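Local coordinates for protein beta-galactosidase (Trichoderma reesei, PDB 3OG2) that probably hydrolyses terminal non-reducing beta-D-galactose residues of beta-D-galactosides, as a glycoside hydrolase of family 35, at residues E46-P49 and F50-P53; V77-A80 and L81-K85; A283-F287 and G288-F292; H301-R305 and V306-N310; G794-S797 and M798-P801. All coordinates share one frame; numbering follows the deposited sequence. Where two conformers were deposited one is given.

Interaction 1 (E46-P49 and F50-P53); sequences EVHP and FRLP
The ring of His48 couples Glu46 to Arg51, each partner lying close to its plane. Glu46 OE2 accepts from His48 NE2 at 2.8 Å through its anti lone pair, and the same oxygen is salt-bridged to Arg114. Val47 turns to Val73 and Phe100. At His48, CG stands anti to the carbonyl carbon (chi1 -66°), which carries the ring alongside the extended Arg51 chain; ND1 accepts a hydrogen bond from Arg51 NH1 at 2.9 Å, with ring and guanidinium nearly coplanar. Arg51 NH1 also meets Ala121 O, while its NH2 bonds to Asn329. His48 CB lies over one face of Phe50, 4.0 Å from the ring centroid and displaced toward the rim. Replacing His48 by an alanine would probably leave Glu46 OE2 and Arg51 NH1 each without a ring nitrogen to bond. The His48 carbonyl O accepts from Arg51 N at 2.9 Å, and Pro49 O from Leu52 N at 3.2 Å, which together shape a short 3-10 turn. The arrangement is that of a TIM barrel loop leaving the C-terminal end of a strand, here 38-47, beside Tyr76 and Ala121 of the galactose site.

Interaction 2 (V77-A80 and L81-K85); sequences VDWA and LLEGK
Trp79 and Glu83 run side by side in the same direction, joined where the indole N-H meets a carboxylate oxygen. Trp79 has CG anti to its backbone N (chi1 175°), and Glu83 makes the same choice (chi1 -160°); these matching first torsions and the extended Glu83 chain bring OE1 up to the N-H edge, near the indole plane. Trp79 NE1 donates to Glu83 OE1 at 2.8 Å, through the lone pair facing away from OE2, and the ring and carboxylate planes are turned 32° apart. Glu83 CB adds an edge contact, 3.5 Å from Trp79 NE1. The second oxygen, OE2, is held by Gly87 N and Asn152, which fixes the carboxylate's rotation, and the indole stacks on Tyr153.

On the backbone, Trp79 O receives two donors, Glu83 N at 3.0 Å and Leu82 N at 2.8 Å. Asp78 OD1 makes a weak capping bond to Ala80 N at 3.2 Å. Its OD2 lies 3.7 Å from Leu81 CD1, where the two side chains pass at a slant. Val77 and Leu82 cross at about a right angle, and the approach of Val77 CG1 to Leu82 CD1, 3.4 Å, is tighter than usual van der Waals contact.

The whole is a single, weakly bonded helical turn, 79-82, with Asp78 at the N-cap. It follows strand 72-76 of the TIM barrel and packs against helix 144-163 through Tyr153, near Ile119 of the galactose site.

Interaction 3 (A283-F287 and G288-F292); sequences AFDPF and GGWGF. With MAN (alpha-D-mannopyranose), chain C; GLC (alpha-D-glucopyranose), chain B.
A type II beta turn from Pro286 to Gly289 reverses the loop between strand 275-280 and helix 292-298, and Asp285, just ahead of it, clasps the returning Trp290 and Gly291. The turn bond itself, Gly289 N to Pro286 O, is weak at 2.9 Å. Gly288 has the positive phi expected at the third position of such a turn. A side chain on Gly289 would run into Asp285 OD1 and Pro286 O.

Asp285 has CG anti to the backbone N (chi1 -169°), which swings the carboxylate across the turn. OD1 accepts from Trp290 N at 2.9 Å with its syn lone pair; OD2 takes Gly291 N at 2.8 Å from above the carboxylate plane and is also bonded to the hydroxyl of Tyr339. The methylene of the same residue rests on a face of Phe292, with Asp285 CB 4.0 Å from the ring centroid, while Ala283 O meets the edge of that ring, 3.2 Å from Phe292 CE1.

Outward, Trp290 NE1 donates to mannose O4 at 3.0 Å, the hydroxyl lying in the indole plane. This sugar belongs to a glycan attached to the protein itself, whose chain also passes Pro286 and Gly288.

Two amide N-H groups and a phenol thus share one buried carboxylate. That supply of donors probably favours the ionised form of Asp285 and pins its plane, fixing the chain at Gly291, the N-cap residue of helix 292-298.

Interaction 4 (H301-R305 and V306-N310); sequences HEFER and VFYKN. With MAN (alpha-D-mannopyranose), chain D.
The ring of Tyr308 lies flat over the backbone of Glu304, turned to an unusual chi2 of 1° that lays its face against Glu304 CA, 4.0 Å from the ring centroid and directly over the centre. Glu304 CB and CG continue along the same face, with Glu304 CG 3.7 Å from Tyr308 CE2. A water bridges their ends, lying 2.8 Å from Tyr308 OH, and the hydroxyl is also bonded to Gln280 O. Phe303 completes an aromatic cluster: in the conformer described here, one of two for this residue, Phe303 CD1 meets Phe307 CD1 and Phe303 CE2 meets Tyr308 CE1, both ring pairs oblique. Phe307 in turn meets Trp252 edge-to-face.

The helix continues through these residues with a wider pi-type turn at 306-308. Phe307 N donates to Phe303 O at 2.8 Å, yet the bond from Lys309 N to Arg305 O is weak at 3.5 Å. The extended Lys309 chain runs past that carbonyl before its ammonium pairs with Glu470.

At the first turn, three side chains converge on a mannose of a protein-linked glycan. Its O4 accepts from His301 NE2 at 2.9 Å and donates to Glu302 OE2 at 2.7 Å. Arg305 NH2 donates to mannose O3 at 3.1 Å; Arg305 NE is bonded to Arg448 O.

Chemically, the helix divides its work: an aromatic patch faces strand 275-280, while the first turn offers both donors and an acceptor, enough for one sugar hydroxyl both to donate and to accept hydrogen bonds.

Interaction 5 (G794-S797 and M798-P801); sequences GDDS and MKAP
Lys799 NZ is gripped by several oxygens: Asp796 OD2 in a salt bridge at 2.7 Å, and the carbonyls of Val135 and Gly137. The two side chains lie alongside each other, pointing the same way. With CG of Asp796 anti to the carbonyl carbon (chi1 -86°), the carboxylate is set beside the extended Lys799 chain, and Lys799 CD comes 3.8 Å from Asp796 CB. The ammonium meets OD2 from well above the carboxylate plane, while OD1 is engaged by Leu139 N. A methionine in place of Lys799 would probably leave the buried Asp796 carboxylate without its counter-charge and the carbonyls of Val135 and Gly137 without this donor.

On the backbone, Lys799 N donates to Asp796 O at 2.8 Å and Ala800 N to Ser797 O at 3.1 Å, two consecutive 3-10 bonds. Asp796 itself is the centre of an inverse gamma turn, closed by a weak bond from Ser797 N to Asp795 O. Ser797 OG is bonded to Glu789 O.

The turn sits in the loop between strands 775-782 and 803-811. Through Val135, Gly137 and Leu139 it docks on the barrel segment between strand 110-116 and helix 144-163, and through Lys799 O it holds Asn690 of the loop preceding strand 713-720.

Interactions 1 and 2 follow successive barrel strands and touch: Phe50 CB packs on Leu81 CD1 at 3.6 Å, and the centres of the two interactions are 14 Å apart. The other contacts stand apart. Interactions 1, 2 and 3 come within about 4 Å of the galactose site, empty of galactose here: measured between side chains, His48 is about 3 Å from Tyr76, Asp78 about 4 Å from Ile119 and Phe284 about 4 Å from Glu122. Interactions 5 and 4 lie further off, Ser797 about 8 Å from Asn120 and Tyr308 about 10 Å from Glu278. Interactions 3 and 4, centres 22 Å apart, both meet sugars of protein-linked glycans.

Interaction 1 (E46-P49 and F50-P53)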
# COMPACT_ATOMS: atom_id res chain seq x y z
N GLU A 46 1.87 -6.17 1.24
CA GLU A 46 0.98 -5.80 0.16
C GLU A 46 1.54 -4.61 -0.64
O GLU A 46 1.93 -3.60 -0.03
CB GLU A 46 -0.39 -5.37 0.72
CG GLU A 46 -1.42 -5.25 -0.37
CD GLU A 46 -2.17 -6.50 -0.73
OE1 GLU A 46 -1.94 -7.60 -0.14
OE2 GLU A 46 -3.04 -6.42 -1.66
N VAL A 47 1.55 -4.78 -1.96
CA VAL A 47 1.99 -3.76 -2.94
C VAL A 47 1.04 -3.81 -4.12
O VAL A 47 0.75 -4.90 -4.58
CB VAL A 47 3.42 -4.04 -3.43
CG1 VAL A 47 3.83 -3.02 -4.51
CG2 VAL A 47 4.42 -4.05 -2.27
N HIS A 48 0.58 -2.66 -4.59
CA HIS A 48 -0.38 -2.67 -5.70
C HIS A 48 0.29 -2.08 -6.91
O HIS A 48 0.60 -0.90 -6.93
CB HIS A 48 -1.61 -1.84 -5.37
CG HIS A 48 -2.39 -2.47 -4.24
ND1 HIS A 48 -3.36 -1.83 -3.56
CD2 HIS A 48 -2.28 -3.75 -3.75
CE1 HIS A 48 -3.83 -2.69 -2.63
NE2 HIS A 48 -3.19 -3.85 -2.72
N PRO A 49 0.60 -2.89 -7.94
CA PRO A 49 1.41 -2.39 -9.07
C PRO A 49 0.78 -1.19 -9.73
O PRO A 49 1.49 -0.29 -10.19
CB PRO A 49 1.52 -3.59 -10.01
CG PRO A 49 0.55 -4.59 -9.54
CD PRO A 49 0.30 -4.33 -8.06
N PHE A 50 -0.56 -1.15 -9.79
CA PHE A 50 -1.19 -0.02 -10.48
C PHE A 50 -1.12 1.28 -9.71
O PHE A 50 -1.47 2.31 -10.30
CB PHE A 50 -2.66 -0.41 -10.79
CG PHE A 50 -3.44 -0.84 -9.57
CD1 PHE A 50 -4.05 0.11 -8.76
CD2 PHE A 50 -3.55 -2.21 -9.26
CE1 PHE A 50 -4.76 -0.25 -7.61
CE2 PHE A 50 -4.23 -2.55 -8.10
CZ PHE A 50 -4.82 -1.60 -7.27
N ARG A 51 -0.69 1.26 -8.46
CA ARG A 51 -0.53 2.50 -7.67
C ARG A 51 0.89 3.08 -7.77
O ARG A 51 1.17 4.10 -7.15
CB ARG A 51 -0.90 2.23 -6.23
CG ARG A 51 -2.45 2.29 -6.09
CD ARG A 51 -2.93 1.80 -4.74
NE ARG A 51 -4.24 2.38 -4.38
CZ ARG A 51 -5.23 1.72 -3.81
NH1 ARG A 51 -5.23 0.41 -3.59
NH2 ARG A 51 -6.29 2.46 -3.50
N LEU A 52 1.74 2.49 -8.62
CA LEU A 52 3.10 2.97 -8.86
C LEU A 52 3.40 2.73 -10.33
O LEU A 52 3.95 1.66 -10.68
CB LEU A 52 4.12 2.26 -7.94
CG LEU A 52 5.57 2.73 -8.14
CD1 LEU A 52 5.73 4.21 -7.94
CD2 LEU A 52 6.48 1.96 -7.18
N PRO A 53 2.99 3.64 -11.21
CA PRO A 53 3.10 3.42 -12.66
C PRO A 53 4.48 3.76 -13.17
O PRO A 53 4.64 4.46 -14.19
CB PRO A 53 2.02 4.36 -13.21
CG PRO A 53 2.07 5.55 -12.25
CD PRO A 53 2.31 4.90 -10.88

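Interaction 2 (V77-A80 and L81-K85)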
# COMPACT_ATOMS: atom_id res chain seq x y z
N VAL A 77 -4.88 -6.78 -8.72
CA VAL A 77 -4.98 -6.23 -10.08
C VAL A 77 -6.30 -5.50 -10.17
O VAL A 77 -7.31 -6.03 -9.65
CB VAL A 77 -4.90 -7.32 -11.15
CG1 VAL A 77 -4.94 -6.66 -12.53
CG2 VAL A 77 -3.69 -8.21 -10.96
N ASP A 78 -6.32 -4.30 -10.75
CA ASP A 78 -7.53 -3.48 -10.83
C ASP A 78 -8.14 -3.61 -12.22
O ASP A 78 -7.65 -3.03 -13.20
CB ASP A 78 -7.13 -2.03 -10.50
CG ASP A 78 -8.30 -1.10 -10.47
OD1 ASP A 78 -9.46 -1.46 -10.77
OD2 ASP A 78 -8.07 0.11 -10.09
N TRP A 79 -9.25 -4.36 -12.29
CA TRP A 79 -9.92 -4.64 -13.57
C TRP A 79 -10.28 -3.33 -14.28
O TRP A 79 -10.14 -3.24 -15.51
CB TRP A 79 -11.17 -5.48 -13.21
CG TRP A 79 -12.10 -5.81 -14.33
CD1 TRP A 79 -11.93 -5.71 -15.71
CD2 TRP A 79 -13.42 -6.35 -14.14
NE1 TRP A 79 -13.07 -6.14 -16.35
CE2 TRP A 79 -14.00 -6.53 -15.42
CE3 TRP A 79 -14.17 -6.68 -13.02
CZ2 TRP A 79 -15.28 -7.04 -15.59
CZ3 TRP A 79 -15.44 -7.18 -13.17
CH2 TRP A 79 -15.98 -7.35 -14.45
N ALA A 80 -10.75 -2.33 -13.55
CA ALA A 80 -11.23 -1.08 -14.16
C ALA A 80 -10.13 -0.41 -15.01
O ALA A 80 -10.46 0.33 -15.93
CB ALA A 80 -11.68 -0.10 -13.08
N LEU A 81 -8.84 -0.67 -14.69
CA LEU A 81 -7.76 -0.08 -15.52
C LEU A 81 -7.44 -0.90 -16.75
O LEU A 81 -6.83 -0.33 -17.68
CB LEU A 81 -6.50 0.07 -14.64
CG LEU A 81 -6.65 1.14 -13.53
CD1 LEU A 81 -5.45 1.03 -12.59
CD2 LEU A 81 -6.76 2.52 -14.13
N LEU A 82 -7.79 -2.20 -16.72
CA LEU A 82 -7.37 -3.10 -17.80
C LEU A 82 -8.46 -3.42 -18.78
O LEU A 82 -8.17 -3.99 -19.84
CB LEU A 82 -6.86 -4.41 -17.18
CG LEU A 82 -5.77 -4.22 -16.13
CD1 LEU A 82 -5.16 -5.58 -15.79
CD2 LEU A 82 -4.66 -3.28 -16.60
N GLU A 83 -9.72 -3.11 -18.48
CA GLU A 83 -10.80 -3.35 -19.44
C GLU A 83 -11.75 -2.17 -19.40
O GLU A 83 -12.96 -2.30 -19.20
CB GLU A 83 -11.51 -4.70 -19.19
CG GLU A 83 -12.26 -5.16 -20.44
CD GLU A 83 -13.14 -6.37 -20.23
OE1 GLU A 83 -13.33 -6.79 -19.10
OE2 GLU A 83 -13.66 -6.90 -21.24
N GLY A 84 -11.15 -0.97 -19.60
CA GLY A 84 -11.98 0.24 -19.59
C GLY A 84 -13.03 0.22 -20.68
O GLY A 84 -14.11 0.78 -20.50
N LYS A 85 -12.76 -0.41 -21.83
CA LYS A 85 -13.77 -0.65 -22.85
C LYS A 85 -14.21 -2.10 -22.80
O LYS A 85 -13.32 -2.98 -22.87
CB LYS A 85 -13.22 -0.37 -24.25
CG LYS A 85 -14.29 -0.60 -25.28
CD LYS A 85 -14.47 0.31 -26.37
CE LYS A 85 -15.55 -0.13 -27.40
NZ LYS A 85 -15.03 0.21 -28.76

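Interaction 3 (A283-F287 and G288-F292)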
# COMPACT_ATOMS: atom_id res chain seq x y z
N ALA A 283 -3.82 2.52 7.87
CA ALA A 283 -5.25 2.83 7.78
C ALA A 283 -5.49 3.64 6.53
O ALA A 283 -4.58 4.40 6.15
CB ALA A 283 -5.66 3.63 9.00
N PHE A 284 -6.65 3.49 5.90
CA PHE A 284 -7.01 4.48 4.87
C PHE A 284 -7.48 5.74 5.60
O PHE A 284 -7.71 5.78 6.82
CB PHE A 284 -8.05 3.91 3.93
CG PHE A 284 -9.34 3.38 4.52
CD1 PHE A 284 -10.34 4.25 4.96
CD2 PHE A 284 -9.59 2.02 4.65
CE1 PHE A 284 -11.55 3.82 5.51
CE2 PHE A 284 -10.80 1.58 5.20
CZ PHE A 284 -11.78 2.46 5.62
N ASP A 285 -7.66 6.82 4.83
CA ASP A 285 -8.02 8.12 5.40
C ASP A 285 -9.00 8.77 4.42
O ASP A 285 -8.68 8.79 3.23
CB ASP A 285 -6.77 8.98 5.58
CG ASP A 285 -6.99 10.25 6.40
OD1 ASP A 285 -7.69 10.20 7.45
OD2 ASP A 285 -6.45 11.33 6.06
N PRO A 286 -10.14 9.25 4.81
CA PRO A 286 -11.12 9.85 3.91
C PRO A 286 -10.80 11.31 3.59
O PRO A 286 -9.99 11.96 4.27
CB PRO A 286 -12.45 9.83 4.71
CG PRO A 286 -11.95 9.98 6.14
CD PRO A 286 -10.64 9.21 6.24
N PHE A 287 -11.46 11.81 2.56
CA PHE A 287 -11.53 13.26 2.46
C PHE A 287 -12.00 13.83 3.82
O PHE A 287 -12.86 13.22 4.47
CB PHE A 287 -12.47 13.68 1.35
CG PHE A 287 -11.84 13.79 -0.02
CD1 PHE A 287 -11.03 14.90 -0.35
CD2 PHE A 287 -12.09 12.80 -0.97
CE1 PHE A 287 -10.47 15.03 -1.61
CE2 PHE A 287 -11.52 12.92 -2.23
CZ PHE A 287 -10.73 14.02 -2.56
N GLY A 288 -11.44 14.97 4.19
CA GLY A 288 -11.72 15.60 5.50
C GLY A 288 -11.12 14.79 6.65
O GLY A 288 -11.48 15.02 7.81
N GLY A 289 -10.18 13.89 6.38
CA GLY A 289 -9.57 13.03 7.37
C GLY A 289 -8.44 13.70 8.10
O GLY A 289 -8.27 14.92 8.14
N TRP A 290 -7.64 12.83 8.71
CA TRP A 290 -6.65 13.27 9.68
C TRP A 290 -5.25 13.34 9.10
O TRP A 290 -4.32 13.84 9.76
CB TRP A 290 -6.60 12.34 10.93
CG TRP A 290 -7.94 12.45 11.60
CD1 TRP A 290 -8.93 11.50 11.48
CD2 TRP A 290 -8.46 13.49 12.40
NE1 TRP A 290 -10.02 11.93 12.20
CE2 TRP A 290 -9.75 13.14 12.77
CE3 TRP A 290 -7.93 14.71 12.87
CZ2 TRP A 290 -10.57 13.93 13.58
CZ3 TRP A 290 -8.74 15.51 13.67
CH2 TRP A 290 -10.03 15.11 14.01
N GLY A 291 -5.06 12.85 7.90
CA GLY A 291 -3.76 12.78 7.24
C GLY A 291 -3.04 11.49 7.59
O GLY A 291 -3.19 10.95 8.69
N PHE A 292 -2.20 11.02 6.69
CA PHE A 292 -1.54 9.73 6.87
C PHE A 292 -0.42 9.81 7.90
O PHE A 292 -0.00 8.76 8.40
CB PHE A 292 -1.02 9.20 5.51
CG PHE A 292 -2.18 8.62 4.73
CD1 PHE A 292 -2.94 7.57 5.23
CD2 PHE A 292 -2.50 9.14 3.46
CE1 PHE A 292 -4.01 7.05 4.47
CE2 PHE A 292 -3.54 8.59 2.73
CZ PHE A 292 -4.30 7.53 3.19
C1 MAN C . -16.52 12.41 10.89
C2 MAN C . -16.53 11.04 11.57
C3 MAN C . -15.32 10.96 12.52
C4 MAN C . -14.02 11.23 11.75
C5 MAN C . -14.11 12.60 11.08
C6 MAN C . -12.88 12.86 10.20
O2 MAN C . -16.41 10.08 10.55
O3 MAN C . -15.26 9.69 13.15
O4 MAN C . -12.94 11.25 12.69
O5 MAN C . -15.29 12.62 10.24
O6 MAN C . -12.77 11.87 9.19
C1 GLC B . -15.00 7.03 6.66
C2 GLC B . -15.33 5.67 6.09
C3 GLC B . -15.52 4.58 7.12
C4 GLC B . -14.39 4.62 8.14
C5 GLC B . -14.15 6.00 8.72
C6 GLC B . -12.81 6.08 9.46
O2 GLC B . -16.30 5.76 5.09
O3 GLC B . -15.43 3.34 6.40
O4 GLC B . -14.50 3.63 9.11
O5 GLC B . -14.08 7.01 7.70
O6 GLC B . -12.98 6.99 10.55

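Interaction 4 (H301-R305 and V306-N310)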
# COMPACT_ATOMS: atom_id res chain seq x y z
N HIS A 301 5.23 1.60 15.44
CA HIS A 301 6.08 0.45 15.80
C HIS A 301 5.57 -0.30 17.02
O HIS A 301 5.82 -1.50 17.18
CB HIS A 301 7.54 0.95 16.00
CG HIS A 301 7.71 1.82 17.18
ND1 HIS A 301 7.40 3.16 17.22
CD2 HIS A 301 8.20 1.48 18.41
CE1 HIS A 301 7.69 3.62 18.47
NE2 HIS A 301 8.17 2.63 19.19
N GLU A 302 4.88 0.42 17.92
CA GLU A 302 4.32 -0.20 19.12
C GLU A 302 3.18 -1.14 18.74
O GLU A 302 3.07 -2.25 19.25
CB GLU A 302 3.84 0.86 20.12
CG GLU A 302 5.02 1.67 20.64
CD GLU A 302 4.63 2.83 21.52
OE1 GLU A 302 3.55 3.42 21.25
OE2 GLU A 302 5.43 3.21 22.39
N PHE A 303 2.31 -0.62 17.87
CA PHE A 303 1.27 -1.49 17.35
C PHE A 303 1.89 -2.75 16.77
O PHE A 303 1.42 -3.87 16.96
CB PHE A 303 0.44 -0.69 16.31
CG PHE A 303 -0.25 -1.61 15.32
CD1 PHE A 303 -1.49 -2.15 15.62
CD2 PHE A 303 0.30 -1.93 14.08
CE1 PHE A 303 -2.13 -3.01 14.73
CE2 PHE A 303 -0.30 -2.80 13.19
CZ PHE A 303 -1.53 -3.33 13.51
N GLU A 304 2.94 -2.61 15.96
CA GLU A 304 3.52 -3.81 15.31
C GLU A 304 4.03 -4.80 16.33
O GLU A 304 3.78 -6.01 16.26
CB GLU A 304 4.69 -3.46 14.36
CG GLU A 304 4.17 -2.62 13.17
CD GLU A 304 5.33 -2.30 12.25
OE1 GLU A 304 6.50 -2.14 12.80
OE2 GLU A 304 5.12 -2.12 11.06
N ARG A 305 4.79 -4.30 17.33
CA ARG A 305 5.37 -5.35 18.22
C ARG A 305 4.28 -5.98 19.07
O ARG A 305 4.37 -7.20 19.28
CB ARG A 305 6.53 -4.80 18.98
CG ARG A 305 6.13 -3.68 19.91
CD ARG A 305 7.41 -2.80 20.15
NE ARG A 305 7.06 -1.90 21.24
CZ ARG A 305 7.86 -0.93 21.74
NH1 ARG A 305 9.08 -0.65 21.24
NH2 ARG A 305 7.40 -0.23 22.77
N VAL A 306 3.25 -5.25 19.53
CA VAL A 306 2.21 -5.94 20.32
C VAL A 306 1.30 -6.77 19.44
O VAL A 306 1.05 -7.97 19.71
CB VAL A 306 1.37 -4.92 21.13
CG1 VAL A 306 0.24 -5.63 21.89
CG2 VAL A 306 2.24 -4.11 22.10
N PHE A 307 0.74 -6.16 18.37
CA PHE A 307 -0.24 -6.92 17.60
C PHE A 307 0.36 -7.99 16.69
O PHE A 307 -0.25 -9.05 16.49
CB PHE A 307 -1.08 -5.97 16.71
CG PHE A 307 -2.15 -5.21 17.49
CD1 PHE A 307 -1.83 -4.09 18.23
CD2 PHE A 307 -3.49 -5.68 17.39
CE1 PHE A 307 -2.82 -3.39 18.88
CE2 PHE A 307 -4.48 -4.97 18.08
CZ PHE A 307 -4.15 -3.85 18.81
N TYR A 308 1.54 -7.76 16.11
CA TYR A 308 2.09 -8.78 15.20
C TYR A 308 2.59 -9.96 16.00
O TYR A 308 2.40 -11.12 15.62
CB TYR A 308 3.16 -8.25 14.27
CG TYR A 308 2.67 -7.19 13.28
CD1 TYR A 308 1.36 -6.74 13.25
CD2 TYR A 308 3.58 -6.66 12.37
CE1 TYR A 308 0.95 -5.79 12.33
CE2 TYR A 308 3.18 -5.69 11.45
CZ TYR A 308 1.87 -5.27 11.44
OH TYR A 308 1.49 -4.31 10.53
N LYS A 309 3.24 -9.72 17.15
CA LYS A 309 3.64 -10.87 17.99
C LYS A 309 2.42 -11.57 18.55
O LYS A 309 2.50 -12.77 18.80
CB LYS A 309 4.58 -10.38 19.10
CG LYS A 309 5.93 -9.90 18.52
CD LYS A 309 6.85 -9.33 19.59
CE LYS A 309 8.07 -8.68 18.91
NZ LYS A 309 9.08 -8.22 19.86
N ASN A 310 1.28 -10.86 18.72
CA ASN A 310 0.07 -11.58 19.13
C ASN A 310 -0.41 -12.54 18.06
O ASN A 310 -1.09 -13.53 18.38
CB ASN A 310 -1.01 -10.53 19.44
CG ASN A 310 -2.26 -11.15 19.99
OD1 ASN A 310 -2.21 -11.78 21.07
ND2 ASN A 310 -3.37 -10.98 19.26
C1 MAN D . 11.46 4.69 23.50
C2 MAN D . 11.18 3.30 24.03
C3 MAN D . 10.20 2.53 23.15
C4 MAN D . 8.95 3.39 22.97
C5 MAN D . 9.33 4.74 22.34
C6 MAN D . 8.09 5.67 22.31
O2 MAN D . 10.61 3.50 25.31
O3 MAN D . 9.87 1.29 23.74
O4 MAN D . 8.08 2.72 22.09
O5 MAN D . 10.27 5.37 23.21
O6 MAN D . 8.40 6.84 21.57
O HOH W 1 2.90 -2.10 9.43

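Interaction 5 (G794-S797 and M798-P801)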
# COMPACT_ATOMS: atom_id res chain seq x y z
N GLY A 794 -24.96 -8.24 -2.94
CA GLY A 794 -26.42 -8.15 -2.94
C GLY A 794 -26.87 -6.71 -2.73
O GLY A 794 -28.04 -6.45 -2.93
N ASP A 795 -25.95 -5.85 -2.32
CA ASP A 795 -26.18 -4.42 -2.23
C ASP A 795 -25.32 -3.84 -3.34
O ASP A 795 -24.08 -3.81 -3.14
CB ASP A 795 -25.72 -3.91 -0.88
CG ASP A 795 -25.93 -2.43 -0.70
OD1 ASP A 795 -26.46 -1.90 -1.68
OD2 ASP A 795 -25.59 -1.87 0.38
N ASP A 796 -25.89 -3.47 -4.43
CA ASP A 796 -25.14 -3.04 -5.62
C ASP A 796 -24.62 -1.62 -5.47
O ASP A 796 -24.81 -0.80 -6.38
CB ASP A 796 -26.08 -3.17 -6.83
CG ASP A 796 -26.13 -4.52 -7.51
OD1 ASP A 796 -25.33 -5.41 -7.19
OD2 ASP A 796 -27.01 -4.72 -8.39
N SER A 797 -23.97 -1.32 -4.34
CA SER A 797 -23.55 0.05 -4.10
C SER A 797 -22.59 0.62 -5.10
O SER A 797 -22.54 1.86 -5.28
CB SER A 797 -22.91 0.13 -2.69
OG SER A 797 -21.89 -0.85 -2.55
N MET A 798 -21.83 -0.22 -5.81
CA MET A 798 -20.94 0.34 -6.87
C MET A 798 -21.76 0.98 -7.99
O MET A 798 -21.24 1.81 -8.74
CB MET A 798 -20.03 -0.80 -7.35
CG MET A 798 -19.24 -0.42 -8.60
SD MET A 798 -20.14 -0.99 -10.10
CE MET A 798 -19.25 0.01 -11.32
N LYS A 799 -23.05 0.60 -8.10
CA LYS A 799 -23.88 1.17 -9.17
C LYS A 799 -24.40 2.55 -8.83
O LYS A 799 -25.15 3.10 -9.64
CB LYS A 799 -25.07 0.22 -9.47
CG LYS A 799 -24.59 -1.13 -10.02
CD LYS A 799 -25.81 -1.97 -10.43
CE LYS A 799 -25.36 -3.33 -10.95
NZ LYS A 799 -26.57 -4.24 -11.06
N ALA A 800 -24.02 3.15 -7.68
CA ALA A 800 -24.47 4.52 -7.41
C ALA A 800 -24.05 5.44 -8.55
O ALA A 800 -22.85 5.52 -8.83
CB ALA A 800 -23.89 5.02 -6.10
N PRO A 801 -24.95 6.08 -9.25
CA PRO A 801 -24.55 6.85 -10.44
C PRO A 801 -23.83 8.14 -10.10
O PRO A 801 -23.80 8.63 -8.95
CB PRO A 801 -25.87 7.12 -11.16
CG PRO A 801 -26.92 6.92 -10.18
CD PRO A 801 -26.41 5.96 -9.10